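Local atomic coordinates of TT1561 protein (Thermus thermophilus, PDB entry 1UF3), a protein that is of unknown function but binds calcium and is predicted to be a phosphoesterase of the calcineurin-like metallophosphoesterase superfamily. Residues Y7-S12 with D34-I39; A67-P72 with R95-T100; F153-M158 with L182-A187; K189-E194 with L222-V227; W200-G205 with S213-R218. All blocks are in the same frame, centred on the assembly; numbering follows the deposited sequence.

Interaction 1: residues Y7-S12 with D34-I39; sequences YILATS and DAIALI. With CA (calcium ion), chain S.
The phenol ring of Tyr7 and the carboxylate of Asp34 run alongside each other in the same direction with their planes 52° apart, and Asp34 OD2 sits at the ring's edge, 3.8 Å from CD1. Leu214 and Asp216 of strand 211-216, and Arg2 of a second subunit, pack against the same tyrosine. The two carboxylate oxygens divide the work. OD1 binds the calcium ion at 2.2 Å, together with three waters, Gly32 O of the same chain and, from the second subunit, Met1 N. OD2 is met on its anti side, somewhat out of the carboxylate plane, by Tyr7 N at 2.8 Å in an almost straight bond (176°) and also accepts from Arg6 N. With CG beside its own backbone N (chi1 -52°), Asp34 can offer OD2 to the neighbouring strand, and the grip on both oxygens limits rotation of the carboxylate. Beyond it a parallel ladder begins with Asp34 N to Tyr7 O (2.8 Å) and continues through Leu9 N to Ala35 O (2.9 Å), Ala37 N to Leu9 O and Ile39 N to Thr11 O. On one face Ile8 CG2 touches Ala37 CB at 4.0 Å, and this face packs on Leu183 and Leu185; on the other, Leu9 and Ile36 pack against Phe24 of helix 18-25. Adjacent parallel strands joined by a helical crossover are typical of the calcineurin-like beta sandwich, although this calcium lies at their N-terminal ends, at a subunit interface.

Interaction 2: residues A67-P72 with R95-T100; sequences AYVPGP and RNVHET
A beta-alpha-beta unit closes here, as strand 66-69 returns through helix 77-90 to pair in parallel with strand 94-96: Tyr68 N donates to Arg95 O (3.1 Å) and Val97 N to Tyr68 O (3.0 Å). Tyr68 CG stands between its backbone N and carbonyl carbon (chi1 36°), which folds the ring over the neighbouring strand, with Arg95 O above the ring centre and CE2 3.4 Å from Asn96 CA. Replacing the ring by an alanine side chain is likely to leave the Arg95-Asn96 peptide without its cover and Glu88 without the tyrosine hydroxyl. Where the strand ends, Asn96 OD1 accepts from His98 N (2.9 Å), which lies above the amide's carbonyl plane, in an Asx turn, and is also bonded to Tyr80 OH; Tyr138 OH of a third subunit is hydrogen-bonded to Asn96 ND2. The His98 ring is sandwiched: Pro70 CG makes a CH-pi contact 4.2 Å from its centroid, and Glu99 CG covers the opposite face. Gly114 N and Tyr131 OH hold its two nitrogens. Helix 77-90 covers Tyr68 and Asn96, and strand 101-104 lies against Ala67 and Val97.

Interaction 3: residues F153-M158 with L182-A187; sequences FLFHTM and LLVLVA
Main-chain bonds join Phe153-Phe155 to Leu183-Leu185 as parallel strands of a beta-alpha-beta unit whose connection is helix 170-179. Phe153 N donates to Leu183 O, Leu185 N to Phe153 O (2.9 Å) and Phe155 N to Leu185 O (3.0 Å), the last at 174°. The ladder then changes partner: Ala187 N turns to His156 O, at 3.3 Å. Water takes over beside it, giving one hydrogen to His156 O (2.6 Å) and the other to Ala187 O (2.7 Å), so that His156 O receives two donors.

Apolar contacts lie mainly on the helix-covered face. Val184 CG1 meets the edge of the Phe155 ring, 3.8 Å from CD1, and Ile176 of helix 170-179 touches both residues. Farther along, the side chain of Met158, a selenomethionine, lies roughly perpendicular to that of Val186, with CG 3.7 Å from Val186 CG2. The opposite face, with Leu154 and Leu185, is turned to the other sheet of the sandwich.

The aromatic contact is at the strand ends. His156 holds CG opposite its backbone N (chi1 177°), and the imidazole comes back over Ala187, whose CB makes a CH-pi contact 3.7 Å from the ring centroid and toward the ring's rim. Direct amide bonding thus serves the buried strands, whereas the partly exposed residues just past the strands are joined by one bent bond, a bridging water and a methyl against a ring face.

Interaction 4: residues K189-E194 with L222-V227; sequences KGQKHE and LETGNV
Gln191 and His193 face Thr224 and Leu222 across the margin of a beta sandwich, where end strands of its two sheets, 192-196 and 221-226, run antiparallel without forming a ladder; the closest CA atoms, those of Gln191 and Thr224, are 7.1 Å apart. The apolar part belongs to His193 and Leu222, which overlap while pointing opposite ways so that CD1 of the leucine comes 3.6 Å from CD2 of the imidazole. Trp200 stands nearly perpendicular to the same histidine ring. Among polar groups, Gln191 bends at chi2 (90°) and lies roughly perpendicular to Thr224; its NE2 lies 3.1 Å from Gly225 O and donates to Tyr212 O on the next strand. Lys192, directed away from the contact, curls back instead on its own segment, NZ donating to Gly190 O (3.1 Å) and more weakly to Lys189 O. Beside His193 and Leu222 a water joins the two sides, accepting from Leu222 N at 3.0 Å and weakly bonded to His193 NE2 at 3.3 Å.

Interaction 5: residues W200-G205 with S213-R218; sequences WVVVPG and SLLDLR
Ser213 OG donates to Pro204 O at 2.8 Å, the one clear hydrogen bond between segments 200-205 and 213-218. It reaches the carbonyl well off its axis, with a C=O...donor angle of 114°. Its chi1 of -60° turns OG away from the carbonyl carbon and across to Pro204; the serine amide is also near Pro204 O but badly angled for a bond. Without the hydroxyl, as with an alanine here, Pro204 O is likely to lose this donor and the residues after strand 199-203 to be less firmly tied to strand 211-216. Next in the chain, Gly205 O accepts from Ser12 OG, which links these residues to strand 7-12 as well.

The remainder is mainly apolar packing. The two strands run nearly antiparallel with axes 9.6 Å apart, as expected for opposing layers of a beta sandwich whose side chains fill the gap. Val202 and Leu215 meet tip to tip, CG2 to CD1 at 3.8 Å. Val202 CG2 also lies 3.4 Å above the plane of its near neighbour Trp200, over the ring system's centre. The indole crosses Leu215 obliquely, bringing CH2 to 3.7 Å from Leu215 CB. Leu183 and Leu222 close in around this cluster. Cohesion between the layers therefore rests chiefly on buried apolar packing, with the serine hydroxyl adding one directional bond just past the end of strand 199-203 and giving the buried Pro204 carbonyl a polar partner.

Together the five contacts trace both layers of one sandwich. Interactions 1 and 2 share a sheet, Leu38 N lying 2.8 Å from Ala67 O, and strand 211-216 of interaction 5 extends it on the other side, with Leu215 N 2.8 Å from Ile8 O. Interaction 3 belongs to the second sheet, joined to interaction 5 by Val202 N, 2.8 Å from Val184 O. Between the layers, Val69 CG1 comes 3.6 Å from Leu154 CB. Interaction 4 lies at the margin, its centre about 21 Å from that of interaction 2. Calcium is bound directly within interaction 1; in interaction 2 the His98 side chain is about 7 Å from another calcium ion.

Interaction 1: residues Y7-S12 with D34-I39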
# COMPACT_ATOMS: atom_id res chain seq x y z
N TYR A 7 3.38 -17.12 -0.02
CA TYR A 7 2.58 -17.93 -0.93
C TYR A 7 3.19 -18.01 -2.31
O TYR A 7 3.58 -17.00 -2.88
CB TYR A 7 1.16 -17.37 -1.02
CG TYR A 7 0.48 -17.37 0.31
CD1 TYR A 7 0.57 -16.26 1.17
CD2 TYR A 7 -0.19 -18.52 0.76
CE1 TYR A 7 0.02 -16.31 2.44
CE2 TYR A 7 -0.72 -18.57 2.04
CZ TYR A 7 -0.61 -17.46 2.88
OH TYR A 7 -1.11 -17.54 4.16
N ILE A 8 3.27 -19.23 -2.83
CA ILE A 8 3.84 -19.45 -4.15
C ILE A 8 2.85 -20.13 -5.06
O ILE A 8 2.31 -21.20 -4.72
CB ILE A 8 5.07 -20.32 -4.06
CG1 ILE A 8 6.14 -19.65 -3.19
CG2 ILE A 8 5.61 -20.60 -5.42
CD1 ILE A 8 7.22 -20.65 -2.82
N LEU A 9 2.59 -19.51 -6.22
CA LEU A 9 1.70 -20.08 -7.24
C LEU A 9 2.63 -20.99 -8.06
O LEU A 9 3.67 -20.56 -8.59
CB LEU A 9 1.12 -18.95 -8.10
CG LEU A 9 0.11 -19.33 -9.18
CD1 LEU A 9 -1.08 -20.03 -8.54
CD2 LEU A 9 -0.34 -18.05 -9.92
N ALA A 10 2.26 -22.27 -8.15
CA ALA A 10 3.10 -23.25 -8.84
C ALA A 10 2.37 -24.22 -9.78
O ALA A 10 1.19 -24.49 -9.62
CB ALA A 10 3.89 -24.04 -7.81
N THR A 11 3.11 -24.75 -10.74
CA THR A 11 2.58 -25.69 -11.72
C THR A 11 3.76 -26.22 -12.51
O THR A 11 4.90 -25.70 -12.39
CB THR A 11 1.59 -25.01 -12.69
OG1 THR A 11 0.93 -26.01 -13.46
CG2 THR A 11 2.34 -24.08 -13.66
N SER A 12 3.50 -27.24 -13.33
CA SER A 12 4.55 -27.84 -14.15
C SER A 12 4.05 -28.26 -15.53
O SER A 12 2.87 -28.21 -15.83
CB SER A 12 5.09 -29.09 -13.46
OG SER A 12 4.06 -30.07 -13.39
N ASP A 34 2.84 -14.43 -3.86
CA ASP A 34 4.02 -13.56 -3.72
C ASP A 34 5.07 -13.91 -4.73
O ASP A 34 5.95 -13.09 -5.04
CB ASP A 34 4.60 -13.68 -2.33
CG ASP A 34 3.56 -13.46 -1.27
OD1 ASP A 34 2.86 -12.42 -1.36
OD2 ASP A 34 3.42 -14.34 -0.39
N ALA A 35 4.98 -15.13 -5.25
CA ALA A 35 5.91 -15.59 -6.25
C ALA A 35 5.29 -16.69 -7.12
O ALA A 35 4.20 -17.18 -6.82
CB ALA A 35 7.15 -16.08 -5.59
N ILE A 36 5.98 -17.05 -8.20
CA ILE A 36 5.52 -18.09 -9.10
C ILE A 36 6.71 -19.00 -9.34
O ILE A 36 7.85 -18.54 -9.50
CB ILE A 36 5.11 -17.51 -10.48
CG1 ILE A 36 3.79 -16.75 -10.36
CG2 ILE A 36 5.06 -18.63 -11.51
CD1 ILE A 36 3.38 -15.97 -11.62
N ALA A 37 6.46 -20.31 -9.34
CA ALA A 37 7.50 -21.27 -9.61
C ALA A 37 6.94 -22.16 -10.71
O ALA A 37 5.82 -22.66 -10.60
CB ALA A 37 7.83 -22.08 -8.37
N LEU A 38 7.70 -22.34 -11.79
CA LEU A 38 7.19 -23.15 -12.89
C LEU A 38 8.22 -24.14 -13.42
O LEU A 38 9.36 -23.78 -13.76
CB LEU A 38 6.68 -22.21 -13.99
CG LEU A 38 5.92 -22.82 -15.18
CD1 LEU A 38 5.12 -21.74 -15.96
CD2 LEU A 38 6.94 -23.50 -16.04
N ILE A 39 7.81 -25.41 -13.44
CA ILE A 39 8.64 -26.52 -13.87
C ILE A 39 8.27 -26.93 -15.30
O ILE A 39 7.10 -26.99 -15.62
CB ILE A 39 8.41 -27.76 -12.95
CG1 ILE A 39 8.60 -27.39 -11.47
CG2 ILE A 39 9.41 -28.84 -13.30
CD1 ILE A 39 10.04 -27.06 -11.10
CA CA S . 0.92 -11.46 -1.20
O HOH W 1 2.01 -9.57 -0.03
O HOH W 2 -0.62 -9.75 -1.79
O HOH W 3 1.50 -10.49 -3.50

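Interaction 2: residues A67-P72 with R95-T100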
# COMPACT_ATOMS: atom_id res chain seq x y z
N ALA A 67 10.44 -18.16 -10.83
CA ALA A 67 11.56 -19.03 -11.10
C ALA A 67 11.08 -20.21 -11.90
O ALA A 67 9.97 -20.70 -11.71
CB ALA A 67 12.20 -19.53 -9.78
N TYR A 68 11.93 -20.70 -12.79
CA TYR A 68 11.56 -21.84 -13.60
C TYR A 68 12.76 -22.64 -14.04
O TYR A 68 13.91 -22.16 -13.99
CB TYR A 68 10.72 -21.37 -14.83
CG TYR A 68 11.15 -20.04 -15.45
CD1 TYR A 68 10.45 -18.86 -15.18
CD2 TYR A 68 12.30 -19.96 -16.24
CE1 TYR A 68 10.89 -17.60 -15.70
CE2 TYR A 68 12.75 -18.71 -16.76
CZ TYR A 68 12.04 -17.55 -16.47
OH TYR A 68 12.55 -16.34 -16.90
N VAL A 69 12.51 -23.90 -14.40
CA VAL A 69 13.56 -24.78 -14.92
C VAL A 69 12.93 -25.47 -16.14
O VAL A 69 11.71 -25.63 -16.23
CB VAL A 69 14.06 -25.82 -13.89
CG1 VAL A 69 14.60 -25.12 -12.66
CG2 VAL A 69 12.95 -26.78 -13.53
N PRO A 70 13.76 -25.85 -17.10
CA PRO A 70 13.24 -26.51 -18.30
C PRO A 70 12.98 -28.01 -18.08
O PRO A 70 13.46 -28.59 -17.09
CB PRO A 70 14.34 -26.25 -19.32
CG PRO A 70 15.59 -26.42 -18.46
CD PRO A 70 15.23 -25.71 -17.16
N GLY A 71 12.22 -28.61 -18.99
CA GLY A 71 11.94 -30.04 -18.90
C GLY A 71 12.76 -30.83 -19.90
O GLY A 71 13.57 -30.26 -20.64
N PRO A 72 12.59 -32.16 -19.94
CA PRO A 72 13.36 -32.99 -20.88
C PRO A 72 13.14 -32.62 -22.36
O PRO A 72 14.01 -32.84 -23.18
CB PRO A 72 12.90 -34.42 -20.56
CG PRO A 72 12.45 -34.31 -19.09
CD PRO A 72 11.73 -33.00 -19.08
N ARG A 95 13.40 -15.46 -13.51
CA ARG A 95 14.67 -16.12 -13.47
C ARG A 95 14.68 -17.62 -13.74
O ARG A 95 14.03 -18.41 -13.03
CB ARG A 95 15.32 -15.87 -12.09
CG ARG A 95 16.74 -16.41 -11.94
CD ARG A 95 17.71 -15.84 -13.01
NE ARG A 95 19.10 -15.78 -12.55
CZ ARG A 95 20.15 -16.28 -13.20
NH1 ARG A 95 20.01 -16.91 -14.35
NH2 ARG A 95 21.37 -16.12 -12.69
N ASN A 96 15.44 -18.00 -14.76
CA ASN A 96 15.65 -19.39 -15.08
C ASN A 96 16.70 -19.78 -14.04
O ASN A 96 17.79 -19.22 -14.05
CB ASN A 96 16.26 -19.54 -16.48
CG ASN A 96 17.25 -20.64 -16.55
OD1 ASN A 96 16.96 -21.75 -16.12
ND2 ASN A 96 18.44 -20.36 -17.08
N VAL A 97 16.37 -20.70 -13.14
CA VAL A 97 17.32 -21.11 -12.11
C VAL A 97 18.04 -22.41 -12.43
O VAL A 97 18.77 -22.96 -11.60
CB VAL A 97 16.63 -21.18 -10.70
CG1 VAL A 97 16.26 -19.75 -10.23
CG2 VAL A 97 15.37 -22.05 -10.75
N HIS A 98 17.88 -22.89 -13.67
CA HIS A 98 18.54 -24.12 -14.11
C HIS A 98 20.07 -23.98 -14.00
O HIS A 98 20.69 -23.15 -14.65
CB HIS A 98 18.11 -24.44 -15.56
CG HIS A 98 18.74 -25.68 -16.13
ND1 HIS A 98 18.61 -26.93 -15.55
CD2 HIS A 98 19.55 -25.86 -17.21
CE1 HIS A 98 19.32 -27.81 -16.23
NE2 HIS A 98 19.90 -27.19 -17.24
N GLU A 99 20.66 -24.80 -13.13
CA GLU A 99 22.10 -24.84 -12.84
C GLU A 99 22.59 -23.57 -12.14
O GLU A 99 23.78 -23.37 -11.95
CB GLU A 99 22.96 -25.05 -14.10
CG GLU A 99 22.47 -26.12 -15.07
CD GLU A 99 23.40 -26.25 -16.28
OE1 GLU A 99 24.03 -25.24 -16.67
OE2 GLU A 99 23.49 -27.35 -16.86
N THR A 100 21.67 -22.69 -11.76
CA THR A 100 22.10 -21.48 -11.10
C THR A 100 21.21 -21.16 -9.89
O THR A 100 20.52 -22.05 -9.37
CB THR A 100 22.20 -20.30 -12.14
OG1 THR A 100 22.88 -19.19 -11.56
CG2 THR A 100 20.83 -19.88 -12.62

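Interaction 3: residues F153-M158 with L182-A187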
# COMPACT_ATOMS: atom_id res chain seq x y z
N PHE A 153 14.27 -25.77 -4.05
CA PHE A 153 14.78 -26.45 -5.23
C PHE A 153 13.70 -26.69 -6.26
O PHE A 153 12.57 -26.99 -5.92
CB PHE A 153 15.39 -27.82 -4.88
CG PHE A 153 16.74 -27.77 -4.18
CD1 PHE A 153 17.40 -26.56 -3.94
CD2 PHE A 153 17.35 -28.94 -3.79
CE1 PHE A 153 18.64 -26.54 -3.32
CE2 PHE A 153 18.60 -28.93 -3.17
CZ PHE A 153 19.24 -27.73 -2.94
N LEU A 154 14.06 -26.58 -7.53
CA LEU A 154 13.12 -26.85 -8.63
C LEU A 154 13.74 -27.95 -9.49
O LEU A 154 14.85 -27.82 -9.97
CB LEU A 154 12.89 -25.61 -9.50
CG LEU A 154 11.70 -24.73 -9.09
CD1 LEU A 154 12.05 -23.98 -7.80
CD2 LEU A 154 11.37 -23.75 -10.22
N PHE A 155 13.04 -29.06 -9.64
CA PHE A 155 13.55 -30.16 -10.47
C PHE A 155 12.41 -30.63 -11.35
O PHE A 155 11.22 -30.47 -11.03
CB PHE A 155 13.94 -31.40 -9.67
CG PHE A 155 15.04 -31.21 -8.69
CD1 PHE A 155 14.82 -31.50 -7.34
CD2 PHE A 155 16.31 -30.88 -9.13
CE1 PHE A 155 15.87 -31.47 -6.44
CE2 PHE A 155 17.36 -30.85 -8.24
CZ PHE A 155 17.14 -31.15 -6.88
N HIS A 156 12.77 -31.25 -12.46
CA HIS A 156 11.71 -31.80 -13.28
C HIS A 156 11.50 -33.24 -12.75
O HIS A 156 10.37 -33.66 -12.51
CB HIS A 156 12.10 -31.85 -14.74
CG HIS A 156 11.05 -32.49 -15.58
ND1 HIS A 156 10.98 -33.85 -15.77
CD2 HIS A 156 9.94 -31.97 -16.18
CE1 HIS A 156 9.87 -34.14 -16.44
NE2 HIS A 156 9.23 -33.02 -16.70
N THR A 157 12.60 -33.94 -12.56
CA THR A 157 12.65 -35.32 -12.11
C THR A 157 12.20 -35.53 -10.66
O THR A 157 12.72 -34.90 -9.74
CB THR A 157 14.08 -35.83 -12.29
OG1 THR A 157 14.41 -35.77 -13.68
CG2 THR A 157 14.25 -37.27 -11.78
N MSE A 158 11.23 -36.41 -10.46
CA MSE A 158 10.70 -36.71 -9.12
C MSE A 158 11.64 -37.58 -8.31
O MSE A 158 12.29 -38.47 -8.84
CB MSE A 158 9.38 -37.45 -9.22
CG MSE A 158 8.20 -36.64 -9.60
SE MSE A 158 6.61 -37.55 -8.98
CE MSE A 158 7.04 -37.64 -7.11
N LEU A 182 14.12 -26.62 2.13
CA LEU A 182 12.87 -26.37 2.78
C LEU A 182 11.71 -26.81 1.90
O LEU A 182 10.74 -27.39 2.40
CB LEU A 182 12.74 -24.89 3.06
CG LEU A 182 11.41 -24.50 3.67
CD1 LEU A 182 11.40 -25.00 5.10
CD2 LEU A 182 11.25 -22.97 3.64
N LEU A 183 11.78 -26.49 0.61
CA LEU A 183 10.74 -26.86 -0.34
C LEU A 183 11.40 -27.40 -1.60
O LEU A 183 12.47 -26.95 -2.01
CB LEU A 183 9.85 -25.66 -0.69
CG LEU A 183 9.06 -25.73 -2.01
CD1 LEU A 183 7.94 -26.80 -1.92
CD2 LEU A 183 8.47 -24.37 -2.33
N VAL A 184 10.77 -28.42 -2.19
CA VAL A 184 11.26 -29.02 -3.42
C VAL A 184 10.02 -29.11 -4.31
O VAL A 184 8.99 -29.70 -3.91
CB VAL A 184 11.81 -30.45 -3.20
CG1 VAL A 184 12.31 -31.05 -4.54
CG2 VAL A 184 12.95 -30.42 -2.21
N LEU A 185 10.08 -28.50 -5.48
CA LEU A 185 8.96 -28.56 -6.41
C LEU A 185 9.35 -29.49 -7.57
O LEU A 185 10.46 -29.37 -8.11
CB LEU A 185 8.62 -27.16 -6.95
CG LEU A 185 7.72 -26.27 -6.07
CD1 LEU A 185 7.71 -24.84 -6.60
CD2 LEU A 185 6.30 -26.82 -6.09
N VAL A 186 8.48 -30.41 -7.95
CA VAL A 186 8.81 -31.31 -9.07
C VAL A 186 7.65 -31.41 -10.06
O VAL A 186 6.51 -31.11 -9.74
CB VAL A 186 9.19 -32.76 -8.58
CG1 VAL A 186 10.46 -32.72 -7.74
CG2 VAL A 186 8.03 -33.37 -7.79
N ALA A 187 7.96 -31.81 -11.28
CA ALA A 187 6.92 -31.96 -12.29
C ALA A 187 6.04 -33.18 -12.00
O ALA A 187 6.50 -34.17 -11.45
CB ALA A 187 7.58 -32.13 -13.68
O HOH W 4 8.54 -35.45 -12.59

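Interaction 4: residues K189-E194 with L222-V227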
# COMPACT_ATOMS: atom_id res chain seq x y z
N LYS A 189 1.63 -34.92 -12.55
CA LYS A 189 0.18 -34.76 -12.67
C LYS A 189 -0.45 -35.14 -11.34
O LYS A 189 -0.01 -36.08 -10.69
CB LYS A 189 -0.37 -35.63 -13.81
CG LYS A 189 0.08 -35.18 -15.20
CD LYS A 189 -0.46 -36.09 -16.31
CE LYS A 189 0.21 -37.45 -16.29
NZ LYS A 189 -0.43 -38.38 -17.26
N GLY A 190 -1.48 -34.40 -10.94
CA GLY A 190 -2.15 -34.65 -9.67
C GLY A 190 -1.44 -33.91 -8.55
O GLY A 190 -0.36 -34.33 -8.12
N GLN A 191 -2.02 -32.81 -8.08
CA GLN A 191 -1.38 -32.05 -7.02
C GLN A 191 -1.29 -32.91 -5.77
O GLN A 191 -2.25 -33.56 -5.39
CB GLN A 191 -2.16 -30.77 -6.69
CG GLN A 191 -2.48 -29.87 -7.89
CD GLN A 191 -3.82 -30.24 -8.52
OE1 GLN A 191 -4.11 -31.41 -8.74
NE2 GLN A 191 -4.62 -29.23 -8.81
N LYS A 192 -0.12 -32.92 -5.14
CA LYS A 192 0.07 -33.68 -3.92
C LYS A 192 1.41 -33.33 -3.31
O LYS A 192 2.26 -32.72 -3.96
CB LYS A 192 0.02 -35.19 -4.19
CG LYS A 192 1.32 -35.79 -4.61
CD LYS A 192 1.35 -36.07 -6.08
CE LYS A 192 0.34 -37.14 -6.46
NZ LYS A 192 0.36 -37.35 -7.93
N HIS A 193 1.60 -33.73 -2.07
CA HIS A 193 2.84 -33.40 -1.41
C HIS A 193 3.13 -34.32 -0.25
O HIS A 193 2.21 -34.89 0.36
CB HIS A 193 2.78 -31.94 -0.93
CG HIS A 193 1.70 -31.68 0.07
ND1 HIS A 193 1.94 -31.60 1.42
CD2 HIS A 193 0.37 -31.48 -0.08
CE1 HIS A 193 0.81 -31.36 2.06
NE2 HIS A 193 -0.16 -31.28 1.17
N GLU A 194 4.41 -34.45 0.07
CA GLU A 194 4.83 -35.29 1.18
C GLU A 194 6.11 -34.72 1.76
O GLU A 194 6.74 -33.87 1.15
CB GLU A 194 5.12 -36.71 0.67
CG GLU A 194 3.91 -37.46 0.18
CD GLU A 194 3.27 -38.26 1.30
OE1 GLU A 194 2.56 -37.66 2.14
OE2 GLU A 194 3.50 -39.48 1.35
N LEU A 222 -1.01 -26.83 0.83
CA LEU A 222 -1.28 -26.44 -0.55
C LEU A 222 -2.77 -26.24 -0.75
O LEU A 222 -3.58 -26.93 -0.13
CB LEU A 222 -0.85 -27.53 -1.54
CG LEU A 222 0.59 -28.00 -1.67
CD1 LEU A 222 0.65 -29.09 -2.73
CD2 LEU A 222 1.47 -26.84 -2.05
N GLU A 223 -3.11 -25.30 -1.63
CA GLU A 223 -4.50 -25.06 -2.00
C GLU A 223 -4.52 -25.47 -3.46
O GLU A 223 -3.59 -25.15 -4.20
CB GLU A 223 -4.89 -23.61 -1.83
CG GLU A 223 -5.30 -23.30 -0.40
CD GLU A 223 -5.50 -21.82 -0.15
OE1 GLU A 223 -4.50 -21.08 -0.13
OE2 GLU A 223 -6.67 -21.42 0.01
N THR A 224 -5.56 -26.18 -3.86
CA THR A 224 -5.68 -26.70 -5.21
C THR A 224 -6.59 -25.95 -6.17
O THR A 224 -7.58 -25.34 -5.77
CB THR A 224 -6.11 -28.19 -5.14
OG1 THR A 224 -4.94 -29.01 -5.25
CG2 THR A 224 -7.12 -28.54 -6.22
N GLY A 225 -6.26 -26.00 -7.45
CA GLY A 225 -7.07 -25.33 -8.44
C GLY A 225 -6.82 -25.86 -9.84
O GLY A 225 -5.90 -26.64 -10.06
N ASN A 226 -7.67 -25.44 -10.78
CA ASN A 226 -7.55 -25.83 -12.18
C ASN A 226 -8.11 -24.65 -12.97
O ASN A 226 -9.12 -24.07 -12.59
CB ASN A 226 -8.36 -27.10 -12.49
CG ASN A 226 -8.06 -27.67 -13.88
OD1 ASN A 226 -8.41 -27.08 -14.89
ND2 ASN A 226 -7.38 -28.82 -13.91
N VAL A 227 -7.46 -24.30 -14.08
CA VAL A 227 -7.89 -23.16 -14.88
C VAL A 227 -8.99 -23.41 -15.91
O VAL A 227 -9.27 -22.54 -16.74
CB VAL A 227 -6.70 -22.55 -15.60
CG1 VAL A 227 -5.65 -22.09 -14.60
CG2 VAL A 227 -6.10 -23.57 -16.55
O HOH W 5 -2.49 -29.11 2.11

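Interaction 5: residues W200-G205 with S213-R218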
# COMPACT_ATOMS: atom_id res chain seq x y z
N TRP A 200 9.92 -30.45 2.36
CA TRP A 200 8.55 -30.51 1.87
C TRP A 200 8.63 -30.67 0.34
O TRP A 200 9.10 -29.78 -0.37
CB TRP A 200 7.81 -29.22 2.23
CG TRP A 200 6.34 -29.18 1.83
CD1 TRP A 200 5.45 -30.22 1.85
CD2 TRP A 200 5.58 -28.01 1.48
NE1 TRP A 200 4.20 -29.77 1.54
CE2 TRP A 200 4.24 -28.42 1.31
CE3 TRP A 200 5.90 -26.65 1.30
CZ2 TRP A 200 3.22 -27.54 0.97
CZ3 TRP A 200 4.87 -25.76 0.96
CH2 TRP A 200 3.55 -26.20 0.81
N VAL A 201 8.20 -31.82 -0.17
CA VAL A 201 8.23 -32.07 -1.61
C VAL A 201 6.83 -31.94 -2.16
O VAL A 201 5.89 -32.63 -1.74
CB VAL A 201 8.77 -33.46 -1.93
CG1 VAL A 201 8.79 -33.67 -3.45
CG2 VAL A 201 10.14 -33.62 -1.35
N VAL A 202 6.70 -31.03 -3.12
CA VAL A 202 5.42 -30.72 -3.73
C VAL A 202 5.37 -30.98 -5.24
O VAL A 202 6.29 -30.64 -5.98
CB VAL A 202 5.05 -29.22 -3.51
CG1 VAL A 202 3.75 -28.88 -4.26
CG2 VAL A 202 4.93 -28.91 -1.99
N VAL A 203 4.27 -31.61 -5.65
CA VAL A 203 3.98 -31.88 -7.05
C VAL A 203 2.85 -30.87 -7.19
O VAL A 203 1.73 -31.09 -6.72
CB VAL A 203 3.48 -33.34 -7.25
CG1 VAL A 203 2.91 -33.53 -8.63
CG2 VAL A 203 4.64 -34.31 -7.03
N PRO A 204 3.15 -29.71 -7.78
CA PRO A 204 2.14 -28.67 -7.94
C PRO A 204 1.02 -28.93 -8.92
O PRO A 204 -0.01 -28.28 -8.88
CB PRO A 204 2.97 -27.45 -8.31
CG PRO A 204 4.06 -28.05 -9.13
CD PRO A 204 4.45 -29.26 -8.30
N GLY A 205 1.23 -29.90 -9.81
CA GLY A 205 0.20 -30.18 -10.80
C GLY A 205 0.74 -30.03 -12.22
O GLY A 205 1.85 -29.52 -12.44
N SER A 213 -1.26 -25.31 -8.02
CA SER A 213 -1.36 -25.22 -6.58
C SER A 213 -0.86 -23.85 -6.09
O SER A 213 -0.05 -23.18 -6.74
CB SER A 213 -0.48 -26.30 -5.92
OG SER A 213 -0.84 -27.64 -6.28
N LEU A 214 -1.36 -23.44 -4.93
CA LEU A 214 -0.91 -22.21 -4.28
C LEU A 214 -0.35 -22.77 -2.97
O LEU A 214 -1.11 -23.24 -2.12
CB LEU A 214 -2.06 -21.26 -3.99
CG LEU A 214 -1.59 -19.97 -3.27
CD1 LEU A 214 -0.77 -19.08 -4.25
CD2 LEU A 214 -2.79 -19.21 -2.75
N LEU A 215 0.97 -22.77 -2.83
CA LEU A 215 1.61 -23.28 -1.63
C LEU A 215 1.72 -22.22 -0.54
O LEU A 215 2.04 -21.05 -0.80
CB LEU A 215 3.02 -23.79 -1.90
CG LEU A 215 3.59 -24.27 -3.23
CD1 LEU A 215 4.69 -25.24 -2.90
CD2 LEU A 215 2.55 -24.88 -4.15
N ASP A 216 1.44 -22.64 0.70
CA ASP A 216 1.57 -21.78 1.86
C ASP A 216 2.86 -22.26 2.52
O ASP A 216 2.86 -23.27 3.25
CB ASP A 216 0.38 -21.96 2.82
CG ASP A 216 0.53 -21.14 4.10
OD1 ASP A 216 1.67 -20.84 4.46
OD2 ASP A 216 -0.48 -20.80 4.74
N LEU A 217 3.96 -21.57 2.24
CA LEU A 217 5.27 -21.95 2.78
C LEU A 217 5.36 -22.15 4.27
O LEU A 217 5.97 -23.11 4.72
CB LEU A 217 6.33 -20.92 2.38
CG LEU A 217 7.05 -21.11 1.06
CD1 LEU A 217 7.88 -19.87 0.77
CD2 LEU A 217 7.94 -22.35 1.13
N ARG A 218 4.78 -21.23 5.03
CA ARG A 218 4.86 -21.33 6.48
C ARG A 218 4.10 -22.53 7.01
O ARG A 218 4.54 -23.15 7.97
CB ARG A 218 4.33 -20.04 7.12
CG ARG A 218 5.13 -18.81 6.70
CD ARG A 218 4.66 -17.56 7.46
NE ARG A 218 5.23 -17.52 8.79
CZ ARG A 218 4.77 -16.78 9.79
NH1 ARG A 218 3.71 -16.01 9.62
NH2 ARG A 218 5.38 -16.81 10.97